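Local atomic coordinates of RING finger protein unkempt homolog (Mus musculus, PDB entry 5ELH), a protein that binds RNA sequence-specifically through clustered CCCH zinc fingers and represses translation, helping to set the early morphology of cortical neurons. Residues A[38-43]-A[82-87]; A[50-55]-A[131-136]; A[89-94]-A[117-122]. All blocks are in the same frame, centred on the assembly; numbering follows the deposited sequence.

Contact 1: A[38-43]-A[82-87]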
loop_
_atom_site.group_PDB
_atom_site.type_symbol
_atom_site.label_atom_id
_atom_site.label_comp_id
_atom_site.label_asym_id
_atom_site.label_seq_id
_atom_site.Cartn_x
_atom_site.Cartn_y
_atom_site.Cartn_z
ATOM N N VAL A 38 -11.022 -10.487 -13.640
ATOM C CA VAL A 38 -11.668 -10.556 -12.337
ATOM C C VAL A 38 -11.367 -11.872 -11.619
ATOM O O VAL A 38 -11.207 -11.891 -10.393
ATOM C CB VAL A 38 -13.190 -10.332 -12.473
ATOM C CG1 VAL A 38 -13.901 -10.618 -11.155
ATOM C CG2 VAL A 38 -13.452 -8.912 -12.917
ATOM N N ASN A 39 -11.265 -12.968 -12.365
ATOM C CA ASN A 39 -10.973 -14.253 -11.731
ATOM C C ASN A 39 -9.547 -14.370 -11.196
ATOM O O ASN A 39 -9.219 -15.351 -10.532
ATOM C CB ASN A 39 -11.318 -15.437 -12.639
ATOM C CG ASN A 39 -10.528 -15.453 -13.924
ATOM O OD1 ASN A 39 -9.570 -14.706 -14.100
ATOM N ND2 ASN A 39 -10.935 -16.317 -14.840
ATOM N N GLN A 40 -8.714 -13.365 -11.453
ATOM C CA GLN A 40 -7.364 -13.328 -10.881
ATOM C C GLN A 40 -7.291 -12.544 -9.576
ATOM O O GLN A 40 -6.280 -12.596 -8.866
ATOM C CB GLN A 40 -6.385 -12.716 -11.872
ATOM C CG GLN A 40 -6.266 -13.475 -13.159
ATOM C CD GLN A 40 -5.490 -12.699 -14.207
ATOM O OE1 GLN A 40 -5.643 -11.485 -14.343
ATOM N NE2 GLN A 40 -4.639 -13.398 -14.947
ATOM N N ARG A 41 -8.358 -11.819 -9.260
ATOM C CA ARG A 41 -8.376 -10.946 -8.103
ATOM C C ARG A 41 -8.383 -11.782 -6.833
ATOM O O ARG A 41 -9.133 -12.746 -6.736
ATOM C CB ARG A 41 -9.619 -10.050 -8.147
ATOM C CG ARG A 41 -9.880 -9.242 -6.879
ATOM C CD ARG A 41 -11.130 -8.374 -7.005
ATOM N NE ARG A 41 -11.476 -7.736 -5.735
ATOM C CZ ARG A 41 -12.298 -8.251 -4.819
ATOM N NH1 ARG A 41 -12.895 -9.422 -5.013
ATOM N NH2 ARG A 41 -12.530 -7.587 -3.696
ATOM N N ARG A 42 -7.526 -11.433 -5.880
ATOM C CA ARG A 42 -7.631 -12.003 -4.540
ATOM C C ARG A 42 -8.063 -10.949 -3.524
ATOM O O ARG A 42 -7.719 -9.767 -3.638
ATOM C CB ARG A 42 -6.317 -12.671 -4.107
ATOM C CG ARG A 42 -5.127 -11.754 -4.062
ATOM C CD ARG A 42 -3.954 -12.440 -3.368
ATOM N NE ARG A 42 -4.062 -12.397 -1.914
ATOM C CZ ARG A 42 -3.472 -11.495 -1.131
ATOM N NH1 ARG A 42 -2.723 -10.524 -1.647
ATOM N NH2 ARG A 42 -3.623 -11.572 0.180
ATOM N N ARG A 43 -8.865 -11.382 -2.553
ATOM C CA ARG A 43 -9.155 -10.584 -1.374
ATOM C C ARG A 43 -8.010 -10.711 -0.377
ATOM O O ARG A 43 -7.531 -11.808 -0.118
ATOM C CB ARG A 43 -10.415 -11.100 -0.681
ATOM C CG ARG A 43 -11.668 -11.106 -1.534
ATOM C CD ARG A 43 -12.759 -11.872 -0.823
ATOM N NE ARG A 43 -12.480 -13.304 -0.758
ATOM C CZ ARG A 43 -13.088 -14.156 0.062
ATOM N NH1 ARG A 43 -14.027 -13.731 0.905
ATOM N NH2 ARG A 43 -12.763 -15.439 0.039
ATOM N N ARG A 82 -11.114 -20.187 -4.977
ATOM C CA ARG A 82 -10.096 -20.756 -5.841
ATOM C C ARG A 82 -9.871 -19.818 -7.022
ATOM O O ARG A 82 -10.304 -20.067 -8.137
ATOM C CB ARG A 82 -10.510 -22.147 -6.306
ATOM C CG ARG A 82 -9.330 -23.052 -6.614
ATOM C CD ARG A 82 -9.791 -24.407 -7.111
ATOM N NE ARG A 82 -10.756 -25.049 -6.216
ATOM C CZ ARG A 82 -10.435 -25.847 -5.202
ATOM N NH1 ARG A 82 -9.164 -26.110 -4.918
ATOM N NH2 ARG A 82 -11.396 -26.381 -4.463
ATOM N N THR A 83 -9.209 -18.707 -6.742
ATOM C CA THR A 83 -8.858 -17.740 -7.762
ATOM C C THR A 83 -7.823 -18.368 -8.683
ATOM O O THR A 83 -7.278 -19.423 -8.373
ATOM C CB THR A 83 -8.286 -16.481 -7.112
ATOM O OG1 THR A 83 -7.122 -16.826 -6.343
ATOM C CG2 THR A 83 -9.318 -15.857 -6.191
ATOM N N THR A 84 -7.558 -17.739 -9.823
ATOM C CA THR A 84 -6.549 -18.256 -10.727
ATOM C C THR A 84 -5.211 -18.309 -9.996
ATOM O O THR A 84 -4.796 -17.337 -9.369
ATOM C CB THR A 84 -6.418 -17.395 -12.001
ATOM O OG1 THR A 84 -7.707 -17.224 -12.602
ATOM C CG2 THR A 84 -5.489 -18.066 -13.008
ATOM N N GLY A 85 -4.563 -19.463 -10.057
ATOM C CA GLY A 85 -3.274 -19.650 -9.419
ATOM C C GLY A 85 -3.387 -19.914 -7.929
ATOM O O GLY A 85 -2.371 -19.986 -7.238
ATOM N N ASP A 86 -4.621 -20.047 -7.443
ATOM C CA ASP A 86 -4.892 -20.366 -6.044
ATOM C C ASP A 86 -4.290 -19.307 -5.139
ATOM O O ASP A 86 -3.755 -19.606 -4.059
ATOM C CB ASP A 86 -4.325 -21.746 -5.703
ATOM C CG ASP A 86 -5.012 -22.398 -4.515
ATOM O OD1 ASP A 86 -6.107 -21.940 -4.096
ATOM O OD2 ASP A 86 -4.451 -23.399 -4.009
ATOM N N THR A 87 -4.407 -18.056 -5.573
ATOM C CA THR A 87 -3.702 -16.965 -4.915
ATOM C C THR A 87 -4.284 -16.529 -3.570
ATOM O O THR A 87 -3.569 -15.922 -2.780
ATOM C CB THR A 87 -3.572 -15.732 -5.831
ATOM O OG1 THR A 87 -4.866 -15.313 -6.269
ATOM C CG2 THR A 87 -2.696 -16.055 -7.046
HETATM O O HOH W 1 -4.512 -14.465 -8.927
#
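The carbonyl oxygen of Asn39 receives the backbone N of Thr84 at 3.0 Å in a nearly straight bond, 174° at the hydrogen. This ties together two clustered CCCH zinc fingers: 38-43 follows the zinc ligand His36 of the first site, opening with a short 3-10 turn, and 82-87 follows His81 of the second. Thr84 OG1 adds a weak approach to Asn39, its one proton lying within reach of both the backbone O and the side-chain OD1. With chi1 at -52°, OG1 stands beside its own backbone N, which brings hydroxyl and amide to the same Asn39 oxygen.

Deeper in, Thr83 and Thr87 turn their side chains to 38-43. Thr83 OG1 donates to Thr87 OG1 at 2.7 Å, and Thr87 OG1 hands its proton to a water that in turn donates to Gln40 O (2.6 Å from the water oxygen) and to Thr84 O. The chain of bonds thus runs from hydroxyl to hydroxyl to water, and the water bridges the two backbones, Gln40 O to Thr84 O. The Thr83 methyl, CG2, packs 3.2 Å from Arg41 O.

Arg42 lays its aliphatic part across Thr87, while its guanidinium carries on to the carbonyl oxygens of Leu8, in the last turn of helix 3-10, and Phe11, just beyond it. Gln40 turns away, OE1 taking the backbone N atoms of His36 and Phe37, and Arg41 reaches Asp75 by a salt bridge. Thr87 opens helix 87-90, and at this end the contact is van der Waals, carbon against oxygen: Arg42 CB lies 3.7 Å from Thr87 OG1, and Arg42 CD 3.6 Å from Thr87 O.

Contact 2: A[50-55]-A[131-136]; sequences DGTFNY and VYDIRE
Asp133 meets Phe53 through its carboxylate, OD2 accepting the Phe53 backbone N at 3.1 Å from well above the carboxylate plane. Asp133 is the N-cap of helix 134-142: its OD1 takes Arg135 N at 2.7 Å on the anti lone pair. Arg135 also grips the group side-on, NE on OD1 and NH2 on OD2, in a salt bridge lying nearly in the guanidinium plane. Each oxygen therefore holds two donors, and at OD2 the Phe53 amide and Arg135 NH2 come from opposite faces, fixing the carboxylate's rotation. Replacing Asp133 by an alanine would probably leave the Phe53 amide and the Arg135 guanidinium without their shared acceptor, and the first helical turn without its side-chain cap.

The tight part lies beside this carboxylate. Gly51 O accepts Ile134 N at 2.9 Å, the donor standing above the carbonyl plane, and a water joins the same oxygen to Tyr132 O. Gly51 sits so close to Ile134 that a side chain would clash with its CB, and its positive phi, 97°, suits a residue without one. The Phe53 ring presents its edge to Val131 O, CZ being 3.3 Å away, while CZ and CE1 rest on Val131 CG1.

Toward solvent the packing thins. Ile134 aims CB at Gly51 but leads its end away; Thr52 CG2 lies over one face of the Arg135 guanidinium, 4.0 Å from NH2. Exposed Asp50 closes an Asx turn, OD1 taking both N and OG1 of Thr52.

Phe53 stacks edge-to-face with His92, Glu136 forms a salt bridge with Arg94, and Val131 shares backbone bonding with Leu93; helix 134-142, the last of this chain, is thus held against the loop 50-55 and the residues just after helix 87-90.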
loop_
_atom_site.group_PDB
_atom_site.type_symbol
_atom_site.label_atom_id
_atom_site.label_comp_id
_atom_site.label_asym_id
_atom_site.label_seq_id
_atom_site.Cartn_x
_atom_site.Cartn_y
_atom_site.Cartn_z
ATOM N N ASP A 50 -11.087 -10.425 17.105
ATOM C CA ASP A 50 -11.436 -11.599 17.907
ATOM C C ASP A 50 -10.540 -12.818 17.637
ATOM O O ASP A 50 -10.702 -13.861 18.259
ATOM C CB ASP A 50 -12.918 -11.972 17.739
ATOM C CG ASP A 50 -13.287 -12.354 16.309
ATOM O OD1 ASP A 50 -12.400 -12.679 15.506
ATOM O OD2 ASP A 50 -14.496 -12.348 15.991
ATOM N N GLY A 51 -9.603 -12.689 16.701
ATOM C CA GLY A 51 -8.668 -13.763 16.428
ATOM C C GLY A 51 -9.036 -14.664 15.258
ATOM O O GLY A 51 -8.253 -15.542 14.887
ATOM N N THR A 52 -10.217 -14.460 14.676
ATOM C CA THR A 52 -10.653 -15.266 13.538
ATOM C C THR A 52 -10.280 -14.549 12.240
ATOM O O THR A 52 -10.158 -13.333 12.222
ATOM C CB THR A 52 -12.180 -15.521 13.560
ATOM O OG1 THR A 52 -12.878 -14.282 13.392
ATOM C CG2 THR A 52 -12.602 -16.175 14.883
ATOM N N PHE A 53 -10.056 -15.308 11.177
ATOM C CA PHE A 53 -9.760 -14.733 9.860
ATOM C C PHE A 53 -11.045 -14.317 9.166
ATOM O O PHE A 53 -12.094 -14.913 9.402
ATOM C CB PHE A 53 -9.085 -15.755 8.958
ATOM C CG PHE A 53 -7.637 -15.989 9.270
ATOM C CD1 PHE A 53 -6.756 -14.930 9.383
ATOM C CD2 PHE A 53 -7.160 -17.273 9.435
ATOM C CE1 PHE A 53 -5.425 -15.149 9.654
ATOM C CE2 PHE A 53 -5.833 -17.498 9.718
ATOM C CZ PHE A 53 -4.965 -16.435 9.832
ATOM N N ASN A 54 -10.961 -13.334 8.270
ATOM C CA ASN A 54 -12.134 -12.936 7.500
ATOM C C ASN A 54 -12.620 -14.095 6.634
ATOM O O ASN A 54 -13.821 -14.331 6.526
ATOM C CB ASN A 54 -11.885 -11.669 6.679
ATOM C CG ASN A 54 -10.722 -11.807 5.731
ATOM O OD1 ASN A 54 -9.813 -12.614 5.951
ATOM N ND2 ASN A 54 -10.731 -11.007 4.672
ATOM N N TYR A 55 -11.690 -14.845 6.061
ATOM C CA TYR A 55 -12.029 -16.085 5.382
ATOM C C TYR A 55 -10.987 -17.172 5.623
ATOM O O TYR A 55 -9.808 -16.886 5.850
ATOM C CB TYR A 55 -12.232 -15.859 3.879
ATOM C CG TYR A 55 -11.005 -15.405 3.096
ATOM C CD1 TYR A 55 -10.116 -16.320 2.576
ATOM C CD2 TYR A 55 -10.775 -14.056 2.844
ATOM C CE1 TYR A 55 -9.014 -15.910 1.842
ATOM C CE2 TYR A 55 -9.679 -13.633 2.123
ATOM C CZ TYR A 55 -8.796 -14.568 1.621
ATOM O OH TYR A 55 -7.691 -14.163 0.897
ATOM N N VAL A 131 0.470 -16.936 10.694
ATOM C CA VAL A 131 -0.532 -16.343 11.579
ATOM C C VAL A 131 -1.661 -17.364 11.635
ATOM O O VAL A 131 -2.118 -17.834 10.601
ATOM C CB VAL A 131 -1.076 -15.010 11.028
ATOM C CG1 VAL A 131 -2.333 -14.555 11.794
ATOM C CG2 VAL A 131 -0.005 -13.936 11.084
ATOM N N TYR A 132 -2.104 -17.708 12.840
ATOM C CA TYR A 132 -3.102 -18.744 13.011
ATOM C C TYR A 132 -4.427 -18.139 13.471
ATOM O O TYR A 132 -4.442 -17.195 14.265
ATOM C CB TYR A 132 -2.640 -19.740 14.073
ATOM C CG TYR A 132 -1.422 -20.575 13.719
ATOM C CD1 TYR A 132 -1.542 -21.711 12.934
ATOM C CD2 TYR A 132 -0.166 -20.256 14.215
ATOM C CE1 TYR A 132 -0.440 -22.499 12.631
ATOM C CE2 TYR A 132 0.945 -21.041 13.920
ATOM C CZ TYR A 132 0.797 -22.162 13.132
ATOM O OH TYR A 132 1.890 -22.945 12.823
ATOM N N ASP A 133 -5.523 -18.696 12.967
ATOM C CA ASP A 133 -6.871 -18.432 13.493
ATOM C C ASP A 133 -6.942 -18.952 14.940
ATOM O O ASP A 133 -6.441 -20.041 15.236
ATOM C CB ASP A 133 -7.894 -19.154 12.611
ATOM C CG ASP A 133 -9.334 -18.843 12.985
ATOM O OD1 ASP A 133 -9.773 -19.261 14.076
ATOM O OD2 ASP A 133 -10.043 -18.214 12.170
ATOM N N ILE A 134 -7.543 -18.173 15.837
ATOM C CA ILE A 134 -7.644 -18.559 17.244
ATOM C C ILE A 134 -8.215 -19.978 17.386
ATOM O O ILE A 134 -7.825 -20.724 18.296
ATOM C CB ILE A 134 -8.475 -17.535 18.078
ATOM C CG1 ILE A 134 -8.490 -17.904 19.573
ATOM C CG2 ILE A 134 -9.890 -17.437 17.547
ATOM C CD1 ILE A 134 -7.142 -17.810 20.253
ATOM N N ARG A 135 -9.100 -20.368 16.472
ATOM C CA ARG A 135 -9.623 -21.731 16.471
ATOM C C ARG A 135 -8.528 -22.764 16.257
ATOM O O ARG A 135 -8.476 -23.768 16.971
ATOM C CB ARG A 135 -10.710 -21.903 15.420
ATOM C CG ARG A 135 -12.029 -21.317 15.851
ATOM C CD ARG A 135 -12.981 -21.180 14.696
ATOM N NE ARG A 135 -12.517 -20.189 13.729
ATOM C CZ ARG A 135 -13.258 -19.731 12.731
ATOM N NH1 ARG A 135 -14.491 -20.190 12.568
ATOM N NH2 ARG A 135 -12.766 -18.823 11.906
ATOM N N GLU A 136 -7.647 -22.527 15.292
ATOM C CA GLU A 136 -6.597 -23.502 15.020
ATOM C C GLU A 136 -5.619 -23.562 16.192
ATOM O O GLU A 136 -5.113 -24.636 16.536
ATOM C CB GLU A 136 -5.866 -23.204 13.713
ATOM C CG GLU A 136 -4.984 -24.368 13.288
ATOM C CD GLU A 136 -4.261 -24.134 11.974
ATOM O OE1 GLU A 136 -4.527 -23.102 11.318
ATOM O OE2 GLU A 136 -3.413 -24.986 11.610
HETATM O O HOH W 2 -5.513 -15.350 15.738
#

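Contact 3: A[89-94]-A[117-122]; sequences RRYHLR and HCAFAH. With ZN (zinc ion), chain F.
Ala119 sets its single methyl against both Arg90 and Tyr91, and these three residues carry most of the contact between the end of helix 87-90 and the third CCCH zinc finger. Ala119 CB lies 3.5 Å above one face of the Arg90 guanidinium, offset toward its rim, and also sits over one face of the Tyr91 ring, a CH-pi contact 4.2 Å from the ring centroid. The same methyl reaches Arg90 O at 3.5 Å, touching backbone, guanidinium and ring at once.

Arg90 runs out extended at chi2 and then bends at chi3 (50°), which brings the guanidinium round beside Ala119. Its NH2 comes to 3.4 Å from Ala119 N, but both are donors and no bond results. On the other branch NH1 meets the Phe120 ring at its edge, 3.6 Å from CE1, with the two planes 52° apart; this is a side approach, not a stack over the face.

Tyr91 extends past Ala119 to the backbone of His117, whose carbonyl oxygen lies in the plane of the ring at its edge. The hydroxyl donates to His117 O; the modelled separation of 2.4 Å is very short and its exact value doubtful. The His117 ring leads elsewhere, to Tyr7 OH and Thr31 O.

Next in sequence is a zinc ligand: Cys118 SG binds zinc at 2.4 Å and His122 NE2 at 2.1 Å, with Cys101 and Cys111 completing the site, and Phe120 N donates to Cys118 SG, an N-H...S bond to a metal-bound sulfur.

Backbone bonds from Ala119 and Ala121 to Lys97, Gly99 and Cys101 tie 117-122 into its own finger, while Tyr91, just past the end of helix 87-90, also packs on Tyr7 and so lies between helix 3-10 and the finger.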
loop_
_atom_site.group_PDB
_atom_site.type_symbol
_atom_site.label_atom_id
_atom_site.label_comp_id
_atom_site.label_asym_id
_atom_site.label_seq_id
_atom_site.Cartn_x
_atom_site.Cartn_y
_atom_site.Cartn_z
ATOM N N ARG A 89 -5.208 -18.567 -1.183
ATOM C CA ARG A 89 -4.581 -19.462 -0.213
ATOM C C ARG A 89 -3.086 -19.183 -0.104
ATOM O O ARG A 89 -2.534 -19.101 0.987
ATOM C CB ARG A 89 -4.808 -20.918 -0.625
ATOM C CG ARG A 89 -4.045 -21.924 0.210
ATOM C CD ARG A 89 -4.915 -22.884 0.968
ATOM N NE ARG A 89 -4.767 -24.234 0.457
ATOM C CZ ARG A 89 -4.753 -25.335 1.201
ATOM N NH1 ARG A 89 -4.902 -25.274 2.515
ATOM N NH2 ARG A 89 -4.586 -26.512 0.615
ATOM N N ARG A 90 -2.439 -19.029 -1.250
ATOM C CA ARG A 90 -0.990 -18.909 -1.294
ATOM C C ARG A 90 -0.472 -17.611 -0.670
ATOM O O ARG A 90 0.655 -17.561 -0.180
ATOM C CB ARG A 90 -0.516 -19.049 -2.743
ATOM C CG ARG A 90 -0.514 -20.495 -3.239
ATOM C CD ARG A 90 -0.316 -20.615 -4.751
ATOM N NE ARG A 90 0.820 -19.844 -5.257
ATOM C CZ ARG A 90 2.067 -20.300 -5.363
ATOM N NH1 ARG A 90 2.371 -21.538 -4.983
ATOM N NH2 ARG A 90 3.023 -19.510 -5.845
ATOM N N TYR A 91 -1.287 -16.562 -0.694
ATOM C CA TYR A 91 -0.893 -15.268 -0.142
ATOM C C TYR A 91 -1.661 -14.952 1.140
ATOM O O TYR A 91 -1.699 -13.811 1.598
ATOM C CB TYR A 91 -1.037 -14.170 -1.197
ATOM C CG TYR A 91 -0.095 -14.440 -2.349
ATOM C CD1 TYR A 91 -0.495 -15.221 -3.423
ATOM C CD2 TYR A 91 1.214 -13.984 -2.322
ATOM C CE1 TYR A 91 0.356 -15.502 -4.459
ATOM C CE2 TYR A 91 2.074 -14.259 -3.348
ATOM C CZ TYR A 91 1.645 -15.024 -4.419
ATOM O OH TYR A 91 2.497 -15.314 -5.462
ATOM N N HIS A 92 -2.231 -15.994 1.725
ATOM C CA HIS A 92 -2.942 -15.886 2.998
ATOM C C HIS A 92 -1.949 -15.716 4.148
ATOM O O HIS A 92 -0.823 -16.248 4.105
ATOM C CB HIS A 92 -3.778 -17.148 3.219
ATOM C CG HIS A 92 -4.940 -16.969 4.148
ATOM N ND1 HIS A 92 -4.792 -16.788 5.509
ATOM C CD2 HIS A 92 -6.273 -16.979 3.913
ATOM C CE1 HIS A 92 -5.985 -16.667 6.066
ATOM N NE2 HIS A 92 -6.900 -16.793 5.123
ATOM N N LEU A 93 -2.367 -14.964 5.162
ATOM C CA LEU A 93 -1.578 -14.761 6.384
ATOM C C LEU A 93 -1.127 -16.077 7.021
ATOM O O LEU A 93 -0.048 -16.166 7.597
ATOM C CB LEU A 93 -2.382 -13.941 7.399
ATOM C CG LEU A 93 -2.472 -12.443 7.093
ATOM C CD1 LEU A 93 -3.619 -11.792 7.861
ATOM C CD2 LEU A 93 -1.149 -11.758 7.399
ATOM N N ARG A 94 -1.946 -17.109 6.863
ATOM C CA ARG A 94 -1.689 -18.422 7.424
ATOM C C ARG A 94 -0.531 -19.150 6.759
ATOM O O ARG A 94 0.192 -19.899 7.414
ATOM C CB ARG A 94 -2.951 -19.278 7.293
ATOM C CG ARG A 94 -2.773 -20.747 7.654
ATOM C CD ARG A 94 -2.356 -20.918 9.103
ATOM N NE ARG A 94 -2.246 -22.327 9.464
ATOM C CZ ARG A 94 -1.152 -23.062 9.316
ATOM N NH1 ARG A 94 -0.042 -22.533 8.803
ATOM N NH2 ARG A 94 -1.169 -24.337 9.685
ATOM N N HIS A 117 7.373 -13.705 -7.771
ATOM C CA HIS A 117 6.128 -13.691 -7.010
ATOM C C HIS A 117 5.899 -14.961 -6.194
ATOM O O HIS A 117 4.899 -15.056 -5.492
ATOM C CB HIS A 117 4.923 -13.458 -7.929
ATOM C CG HIS A 117 4.944 -12.133 -8.624
ATOM N ND1 HIS A 117 5.479 -11.000 -8.050
ATOM C CD2 HIS A 117 4.510 -11.764 -9.852
ATOM C CE1 HIS A 117 5.367 -9.989 -8.891
ATOM N NE2 HIS A 117 4.787 -10.427 -9.993
ATOM N N CYS A 118 6.819 -15.918 -6.279
ATOM C CA CYS A 118 6.636 -17.212 -5.634
ATOM C C CYS A 118 6.191 -17.057 -4.178
ATOM O O CYS A 118 6.706 -16.213 -3.450
ATOM C CB CYS A 118 7.917 -18.032 -5.687
ATOM S SG CYS A 118 7.709 -19.641 -4.908
ATOM N N ALA A 119 5.226 -17.876 -3.776
ATOM C CA ALA A 119 4.604 -17.760 -2.461
ATOM C C ALA A 119 5.283 -18.634 -1.406
ATOM O O ALA A 119 4.895 -18.619 -0.240
ATOM C CB ALA A 119 3.104 -18.095 -2.551
ATOM N N PHE A 120 6.295 -19.391 -1.818
ATOM C CA PHE A 120 7.089 -20.172 -0.872
ATOM C C PHE A 120 8.400 -19.444 -0.609
ATOM O O PHE A 120 8.824 -18.601 -1.408
ATOM C CB PHE A 120 7.355 -21.582 -1.411
ATOM C CG PHE A 120 6.154 -22.492 -1.360
ATOM C CD1 PHE A 120 5.180 -22.433 -2.343
ATOM C CD2 PHE A 120 6.004 -23.407 -0.329
ATOM C CE1 PHE A 120 4.082 -23.268 -2.303
ATOM C CE2 PHE A 120 4.904 -24.243 -0.281
ATOM C CZ PHE A 120 3.943 -24.172 -1.271
ATOM N N ALA A 121 9.040 -19.771 0.511
ATOM C CA ALA A 121 10.311 -19.152 0.871
ATOM C C ALA A 121 11.473 -19.825 0.166
ATOM O O ALA A 121 11.559 -21.050 0.101
ATOM C CB ALA A 121 10.517 -19.205 2.365
ATOM N N HIS A 122 12.367 -19.006 -0.370
ATOM C CA HIS A 122 13.614 -19.495 -0.929
ATOM C C HIS A 122 14.723 -19.079 0.013
ATOM O O HIS A 122 15.187 -17.942 -0.022
ATOM C CB HIS A 122 13.815 -18.944 -2.339
ATOM C CG HIS A 122 12.818 -19.471 -3.323
ATOM N ND1 HIS A 122 13.126 -20.453 -4.239
ATOM C CD2 HIS A 122 11.507 -19.184 -3.505
ATOM C CE1 HIS A 122 12.053 -20.732 -4.958
ATOM N NE2 HIS A 122 11.055 -19.982 -4.526
HETATM ZN ZN ZN F . 9.557 -20.936 -5.575
#

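Overall arrangement
All three contacts are partly buried. Contacts 1 and 3 lie near the middle of the chain, their centres about 13 Å apart, and share helix 87-90, which begins in contact 1 and ends in contact 3; Arg42 and Tyr91 pack together where they meet. Contact 2 is the outermost, with Asp50, Ile134 and Arg135 exposed, and holds helix 134-142, the last of this chain. It reaches contact 3 through Tyr55 O with His92 NE2, and contact 1 through Tyr55 OH with Arg43 O. Chemistry follows place: threonine hydroxyls and a water in contact 1, a charged helix cap in contact 2, a methyl among flat groups beside zinc in contact 3.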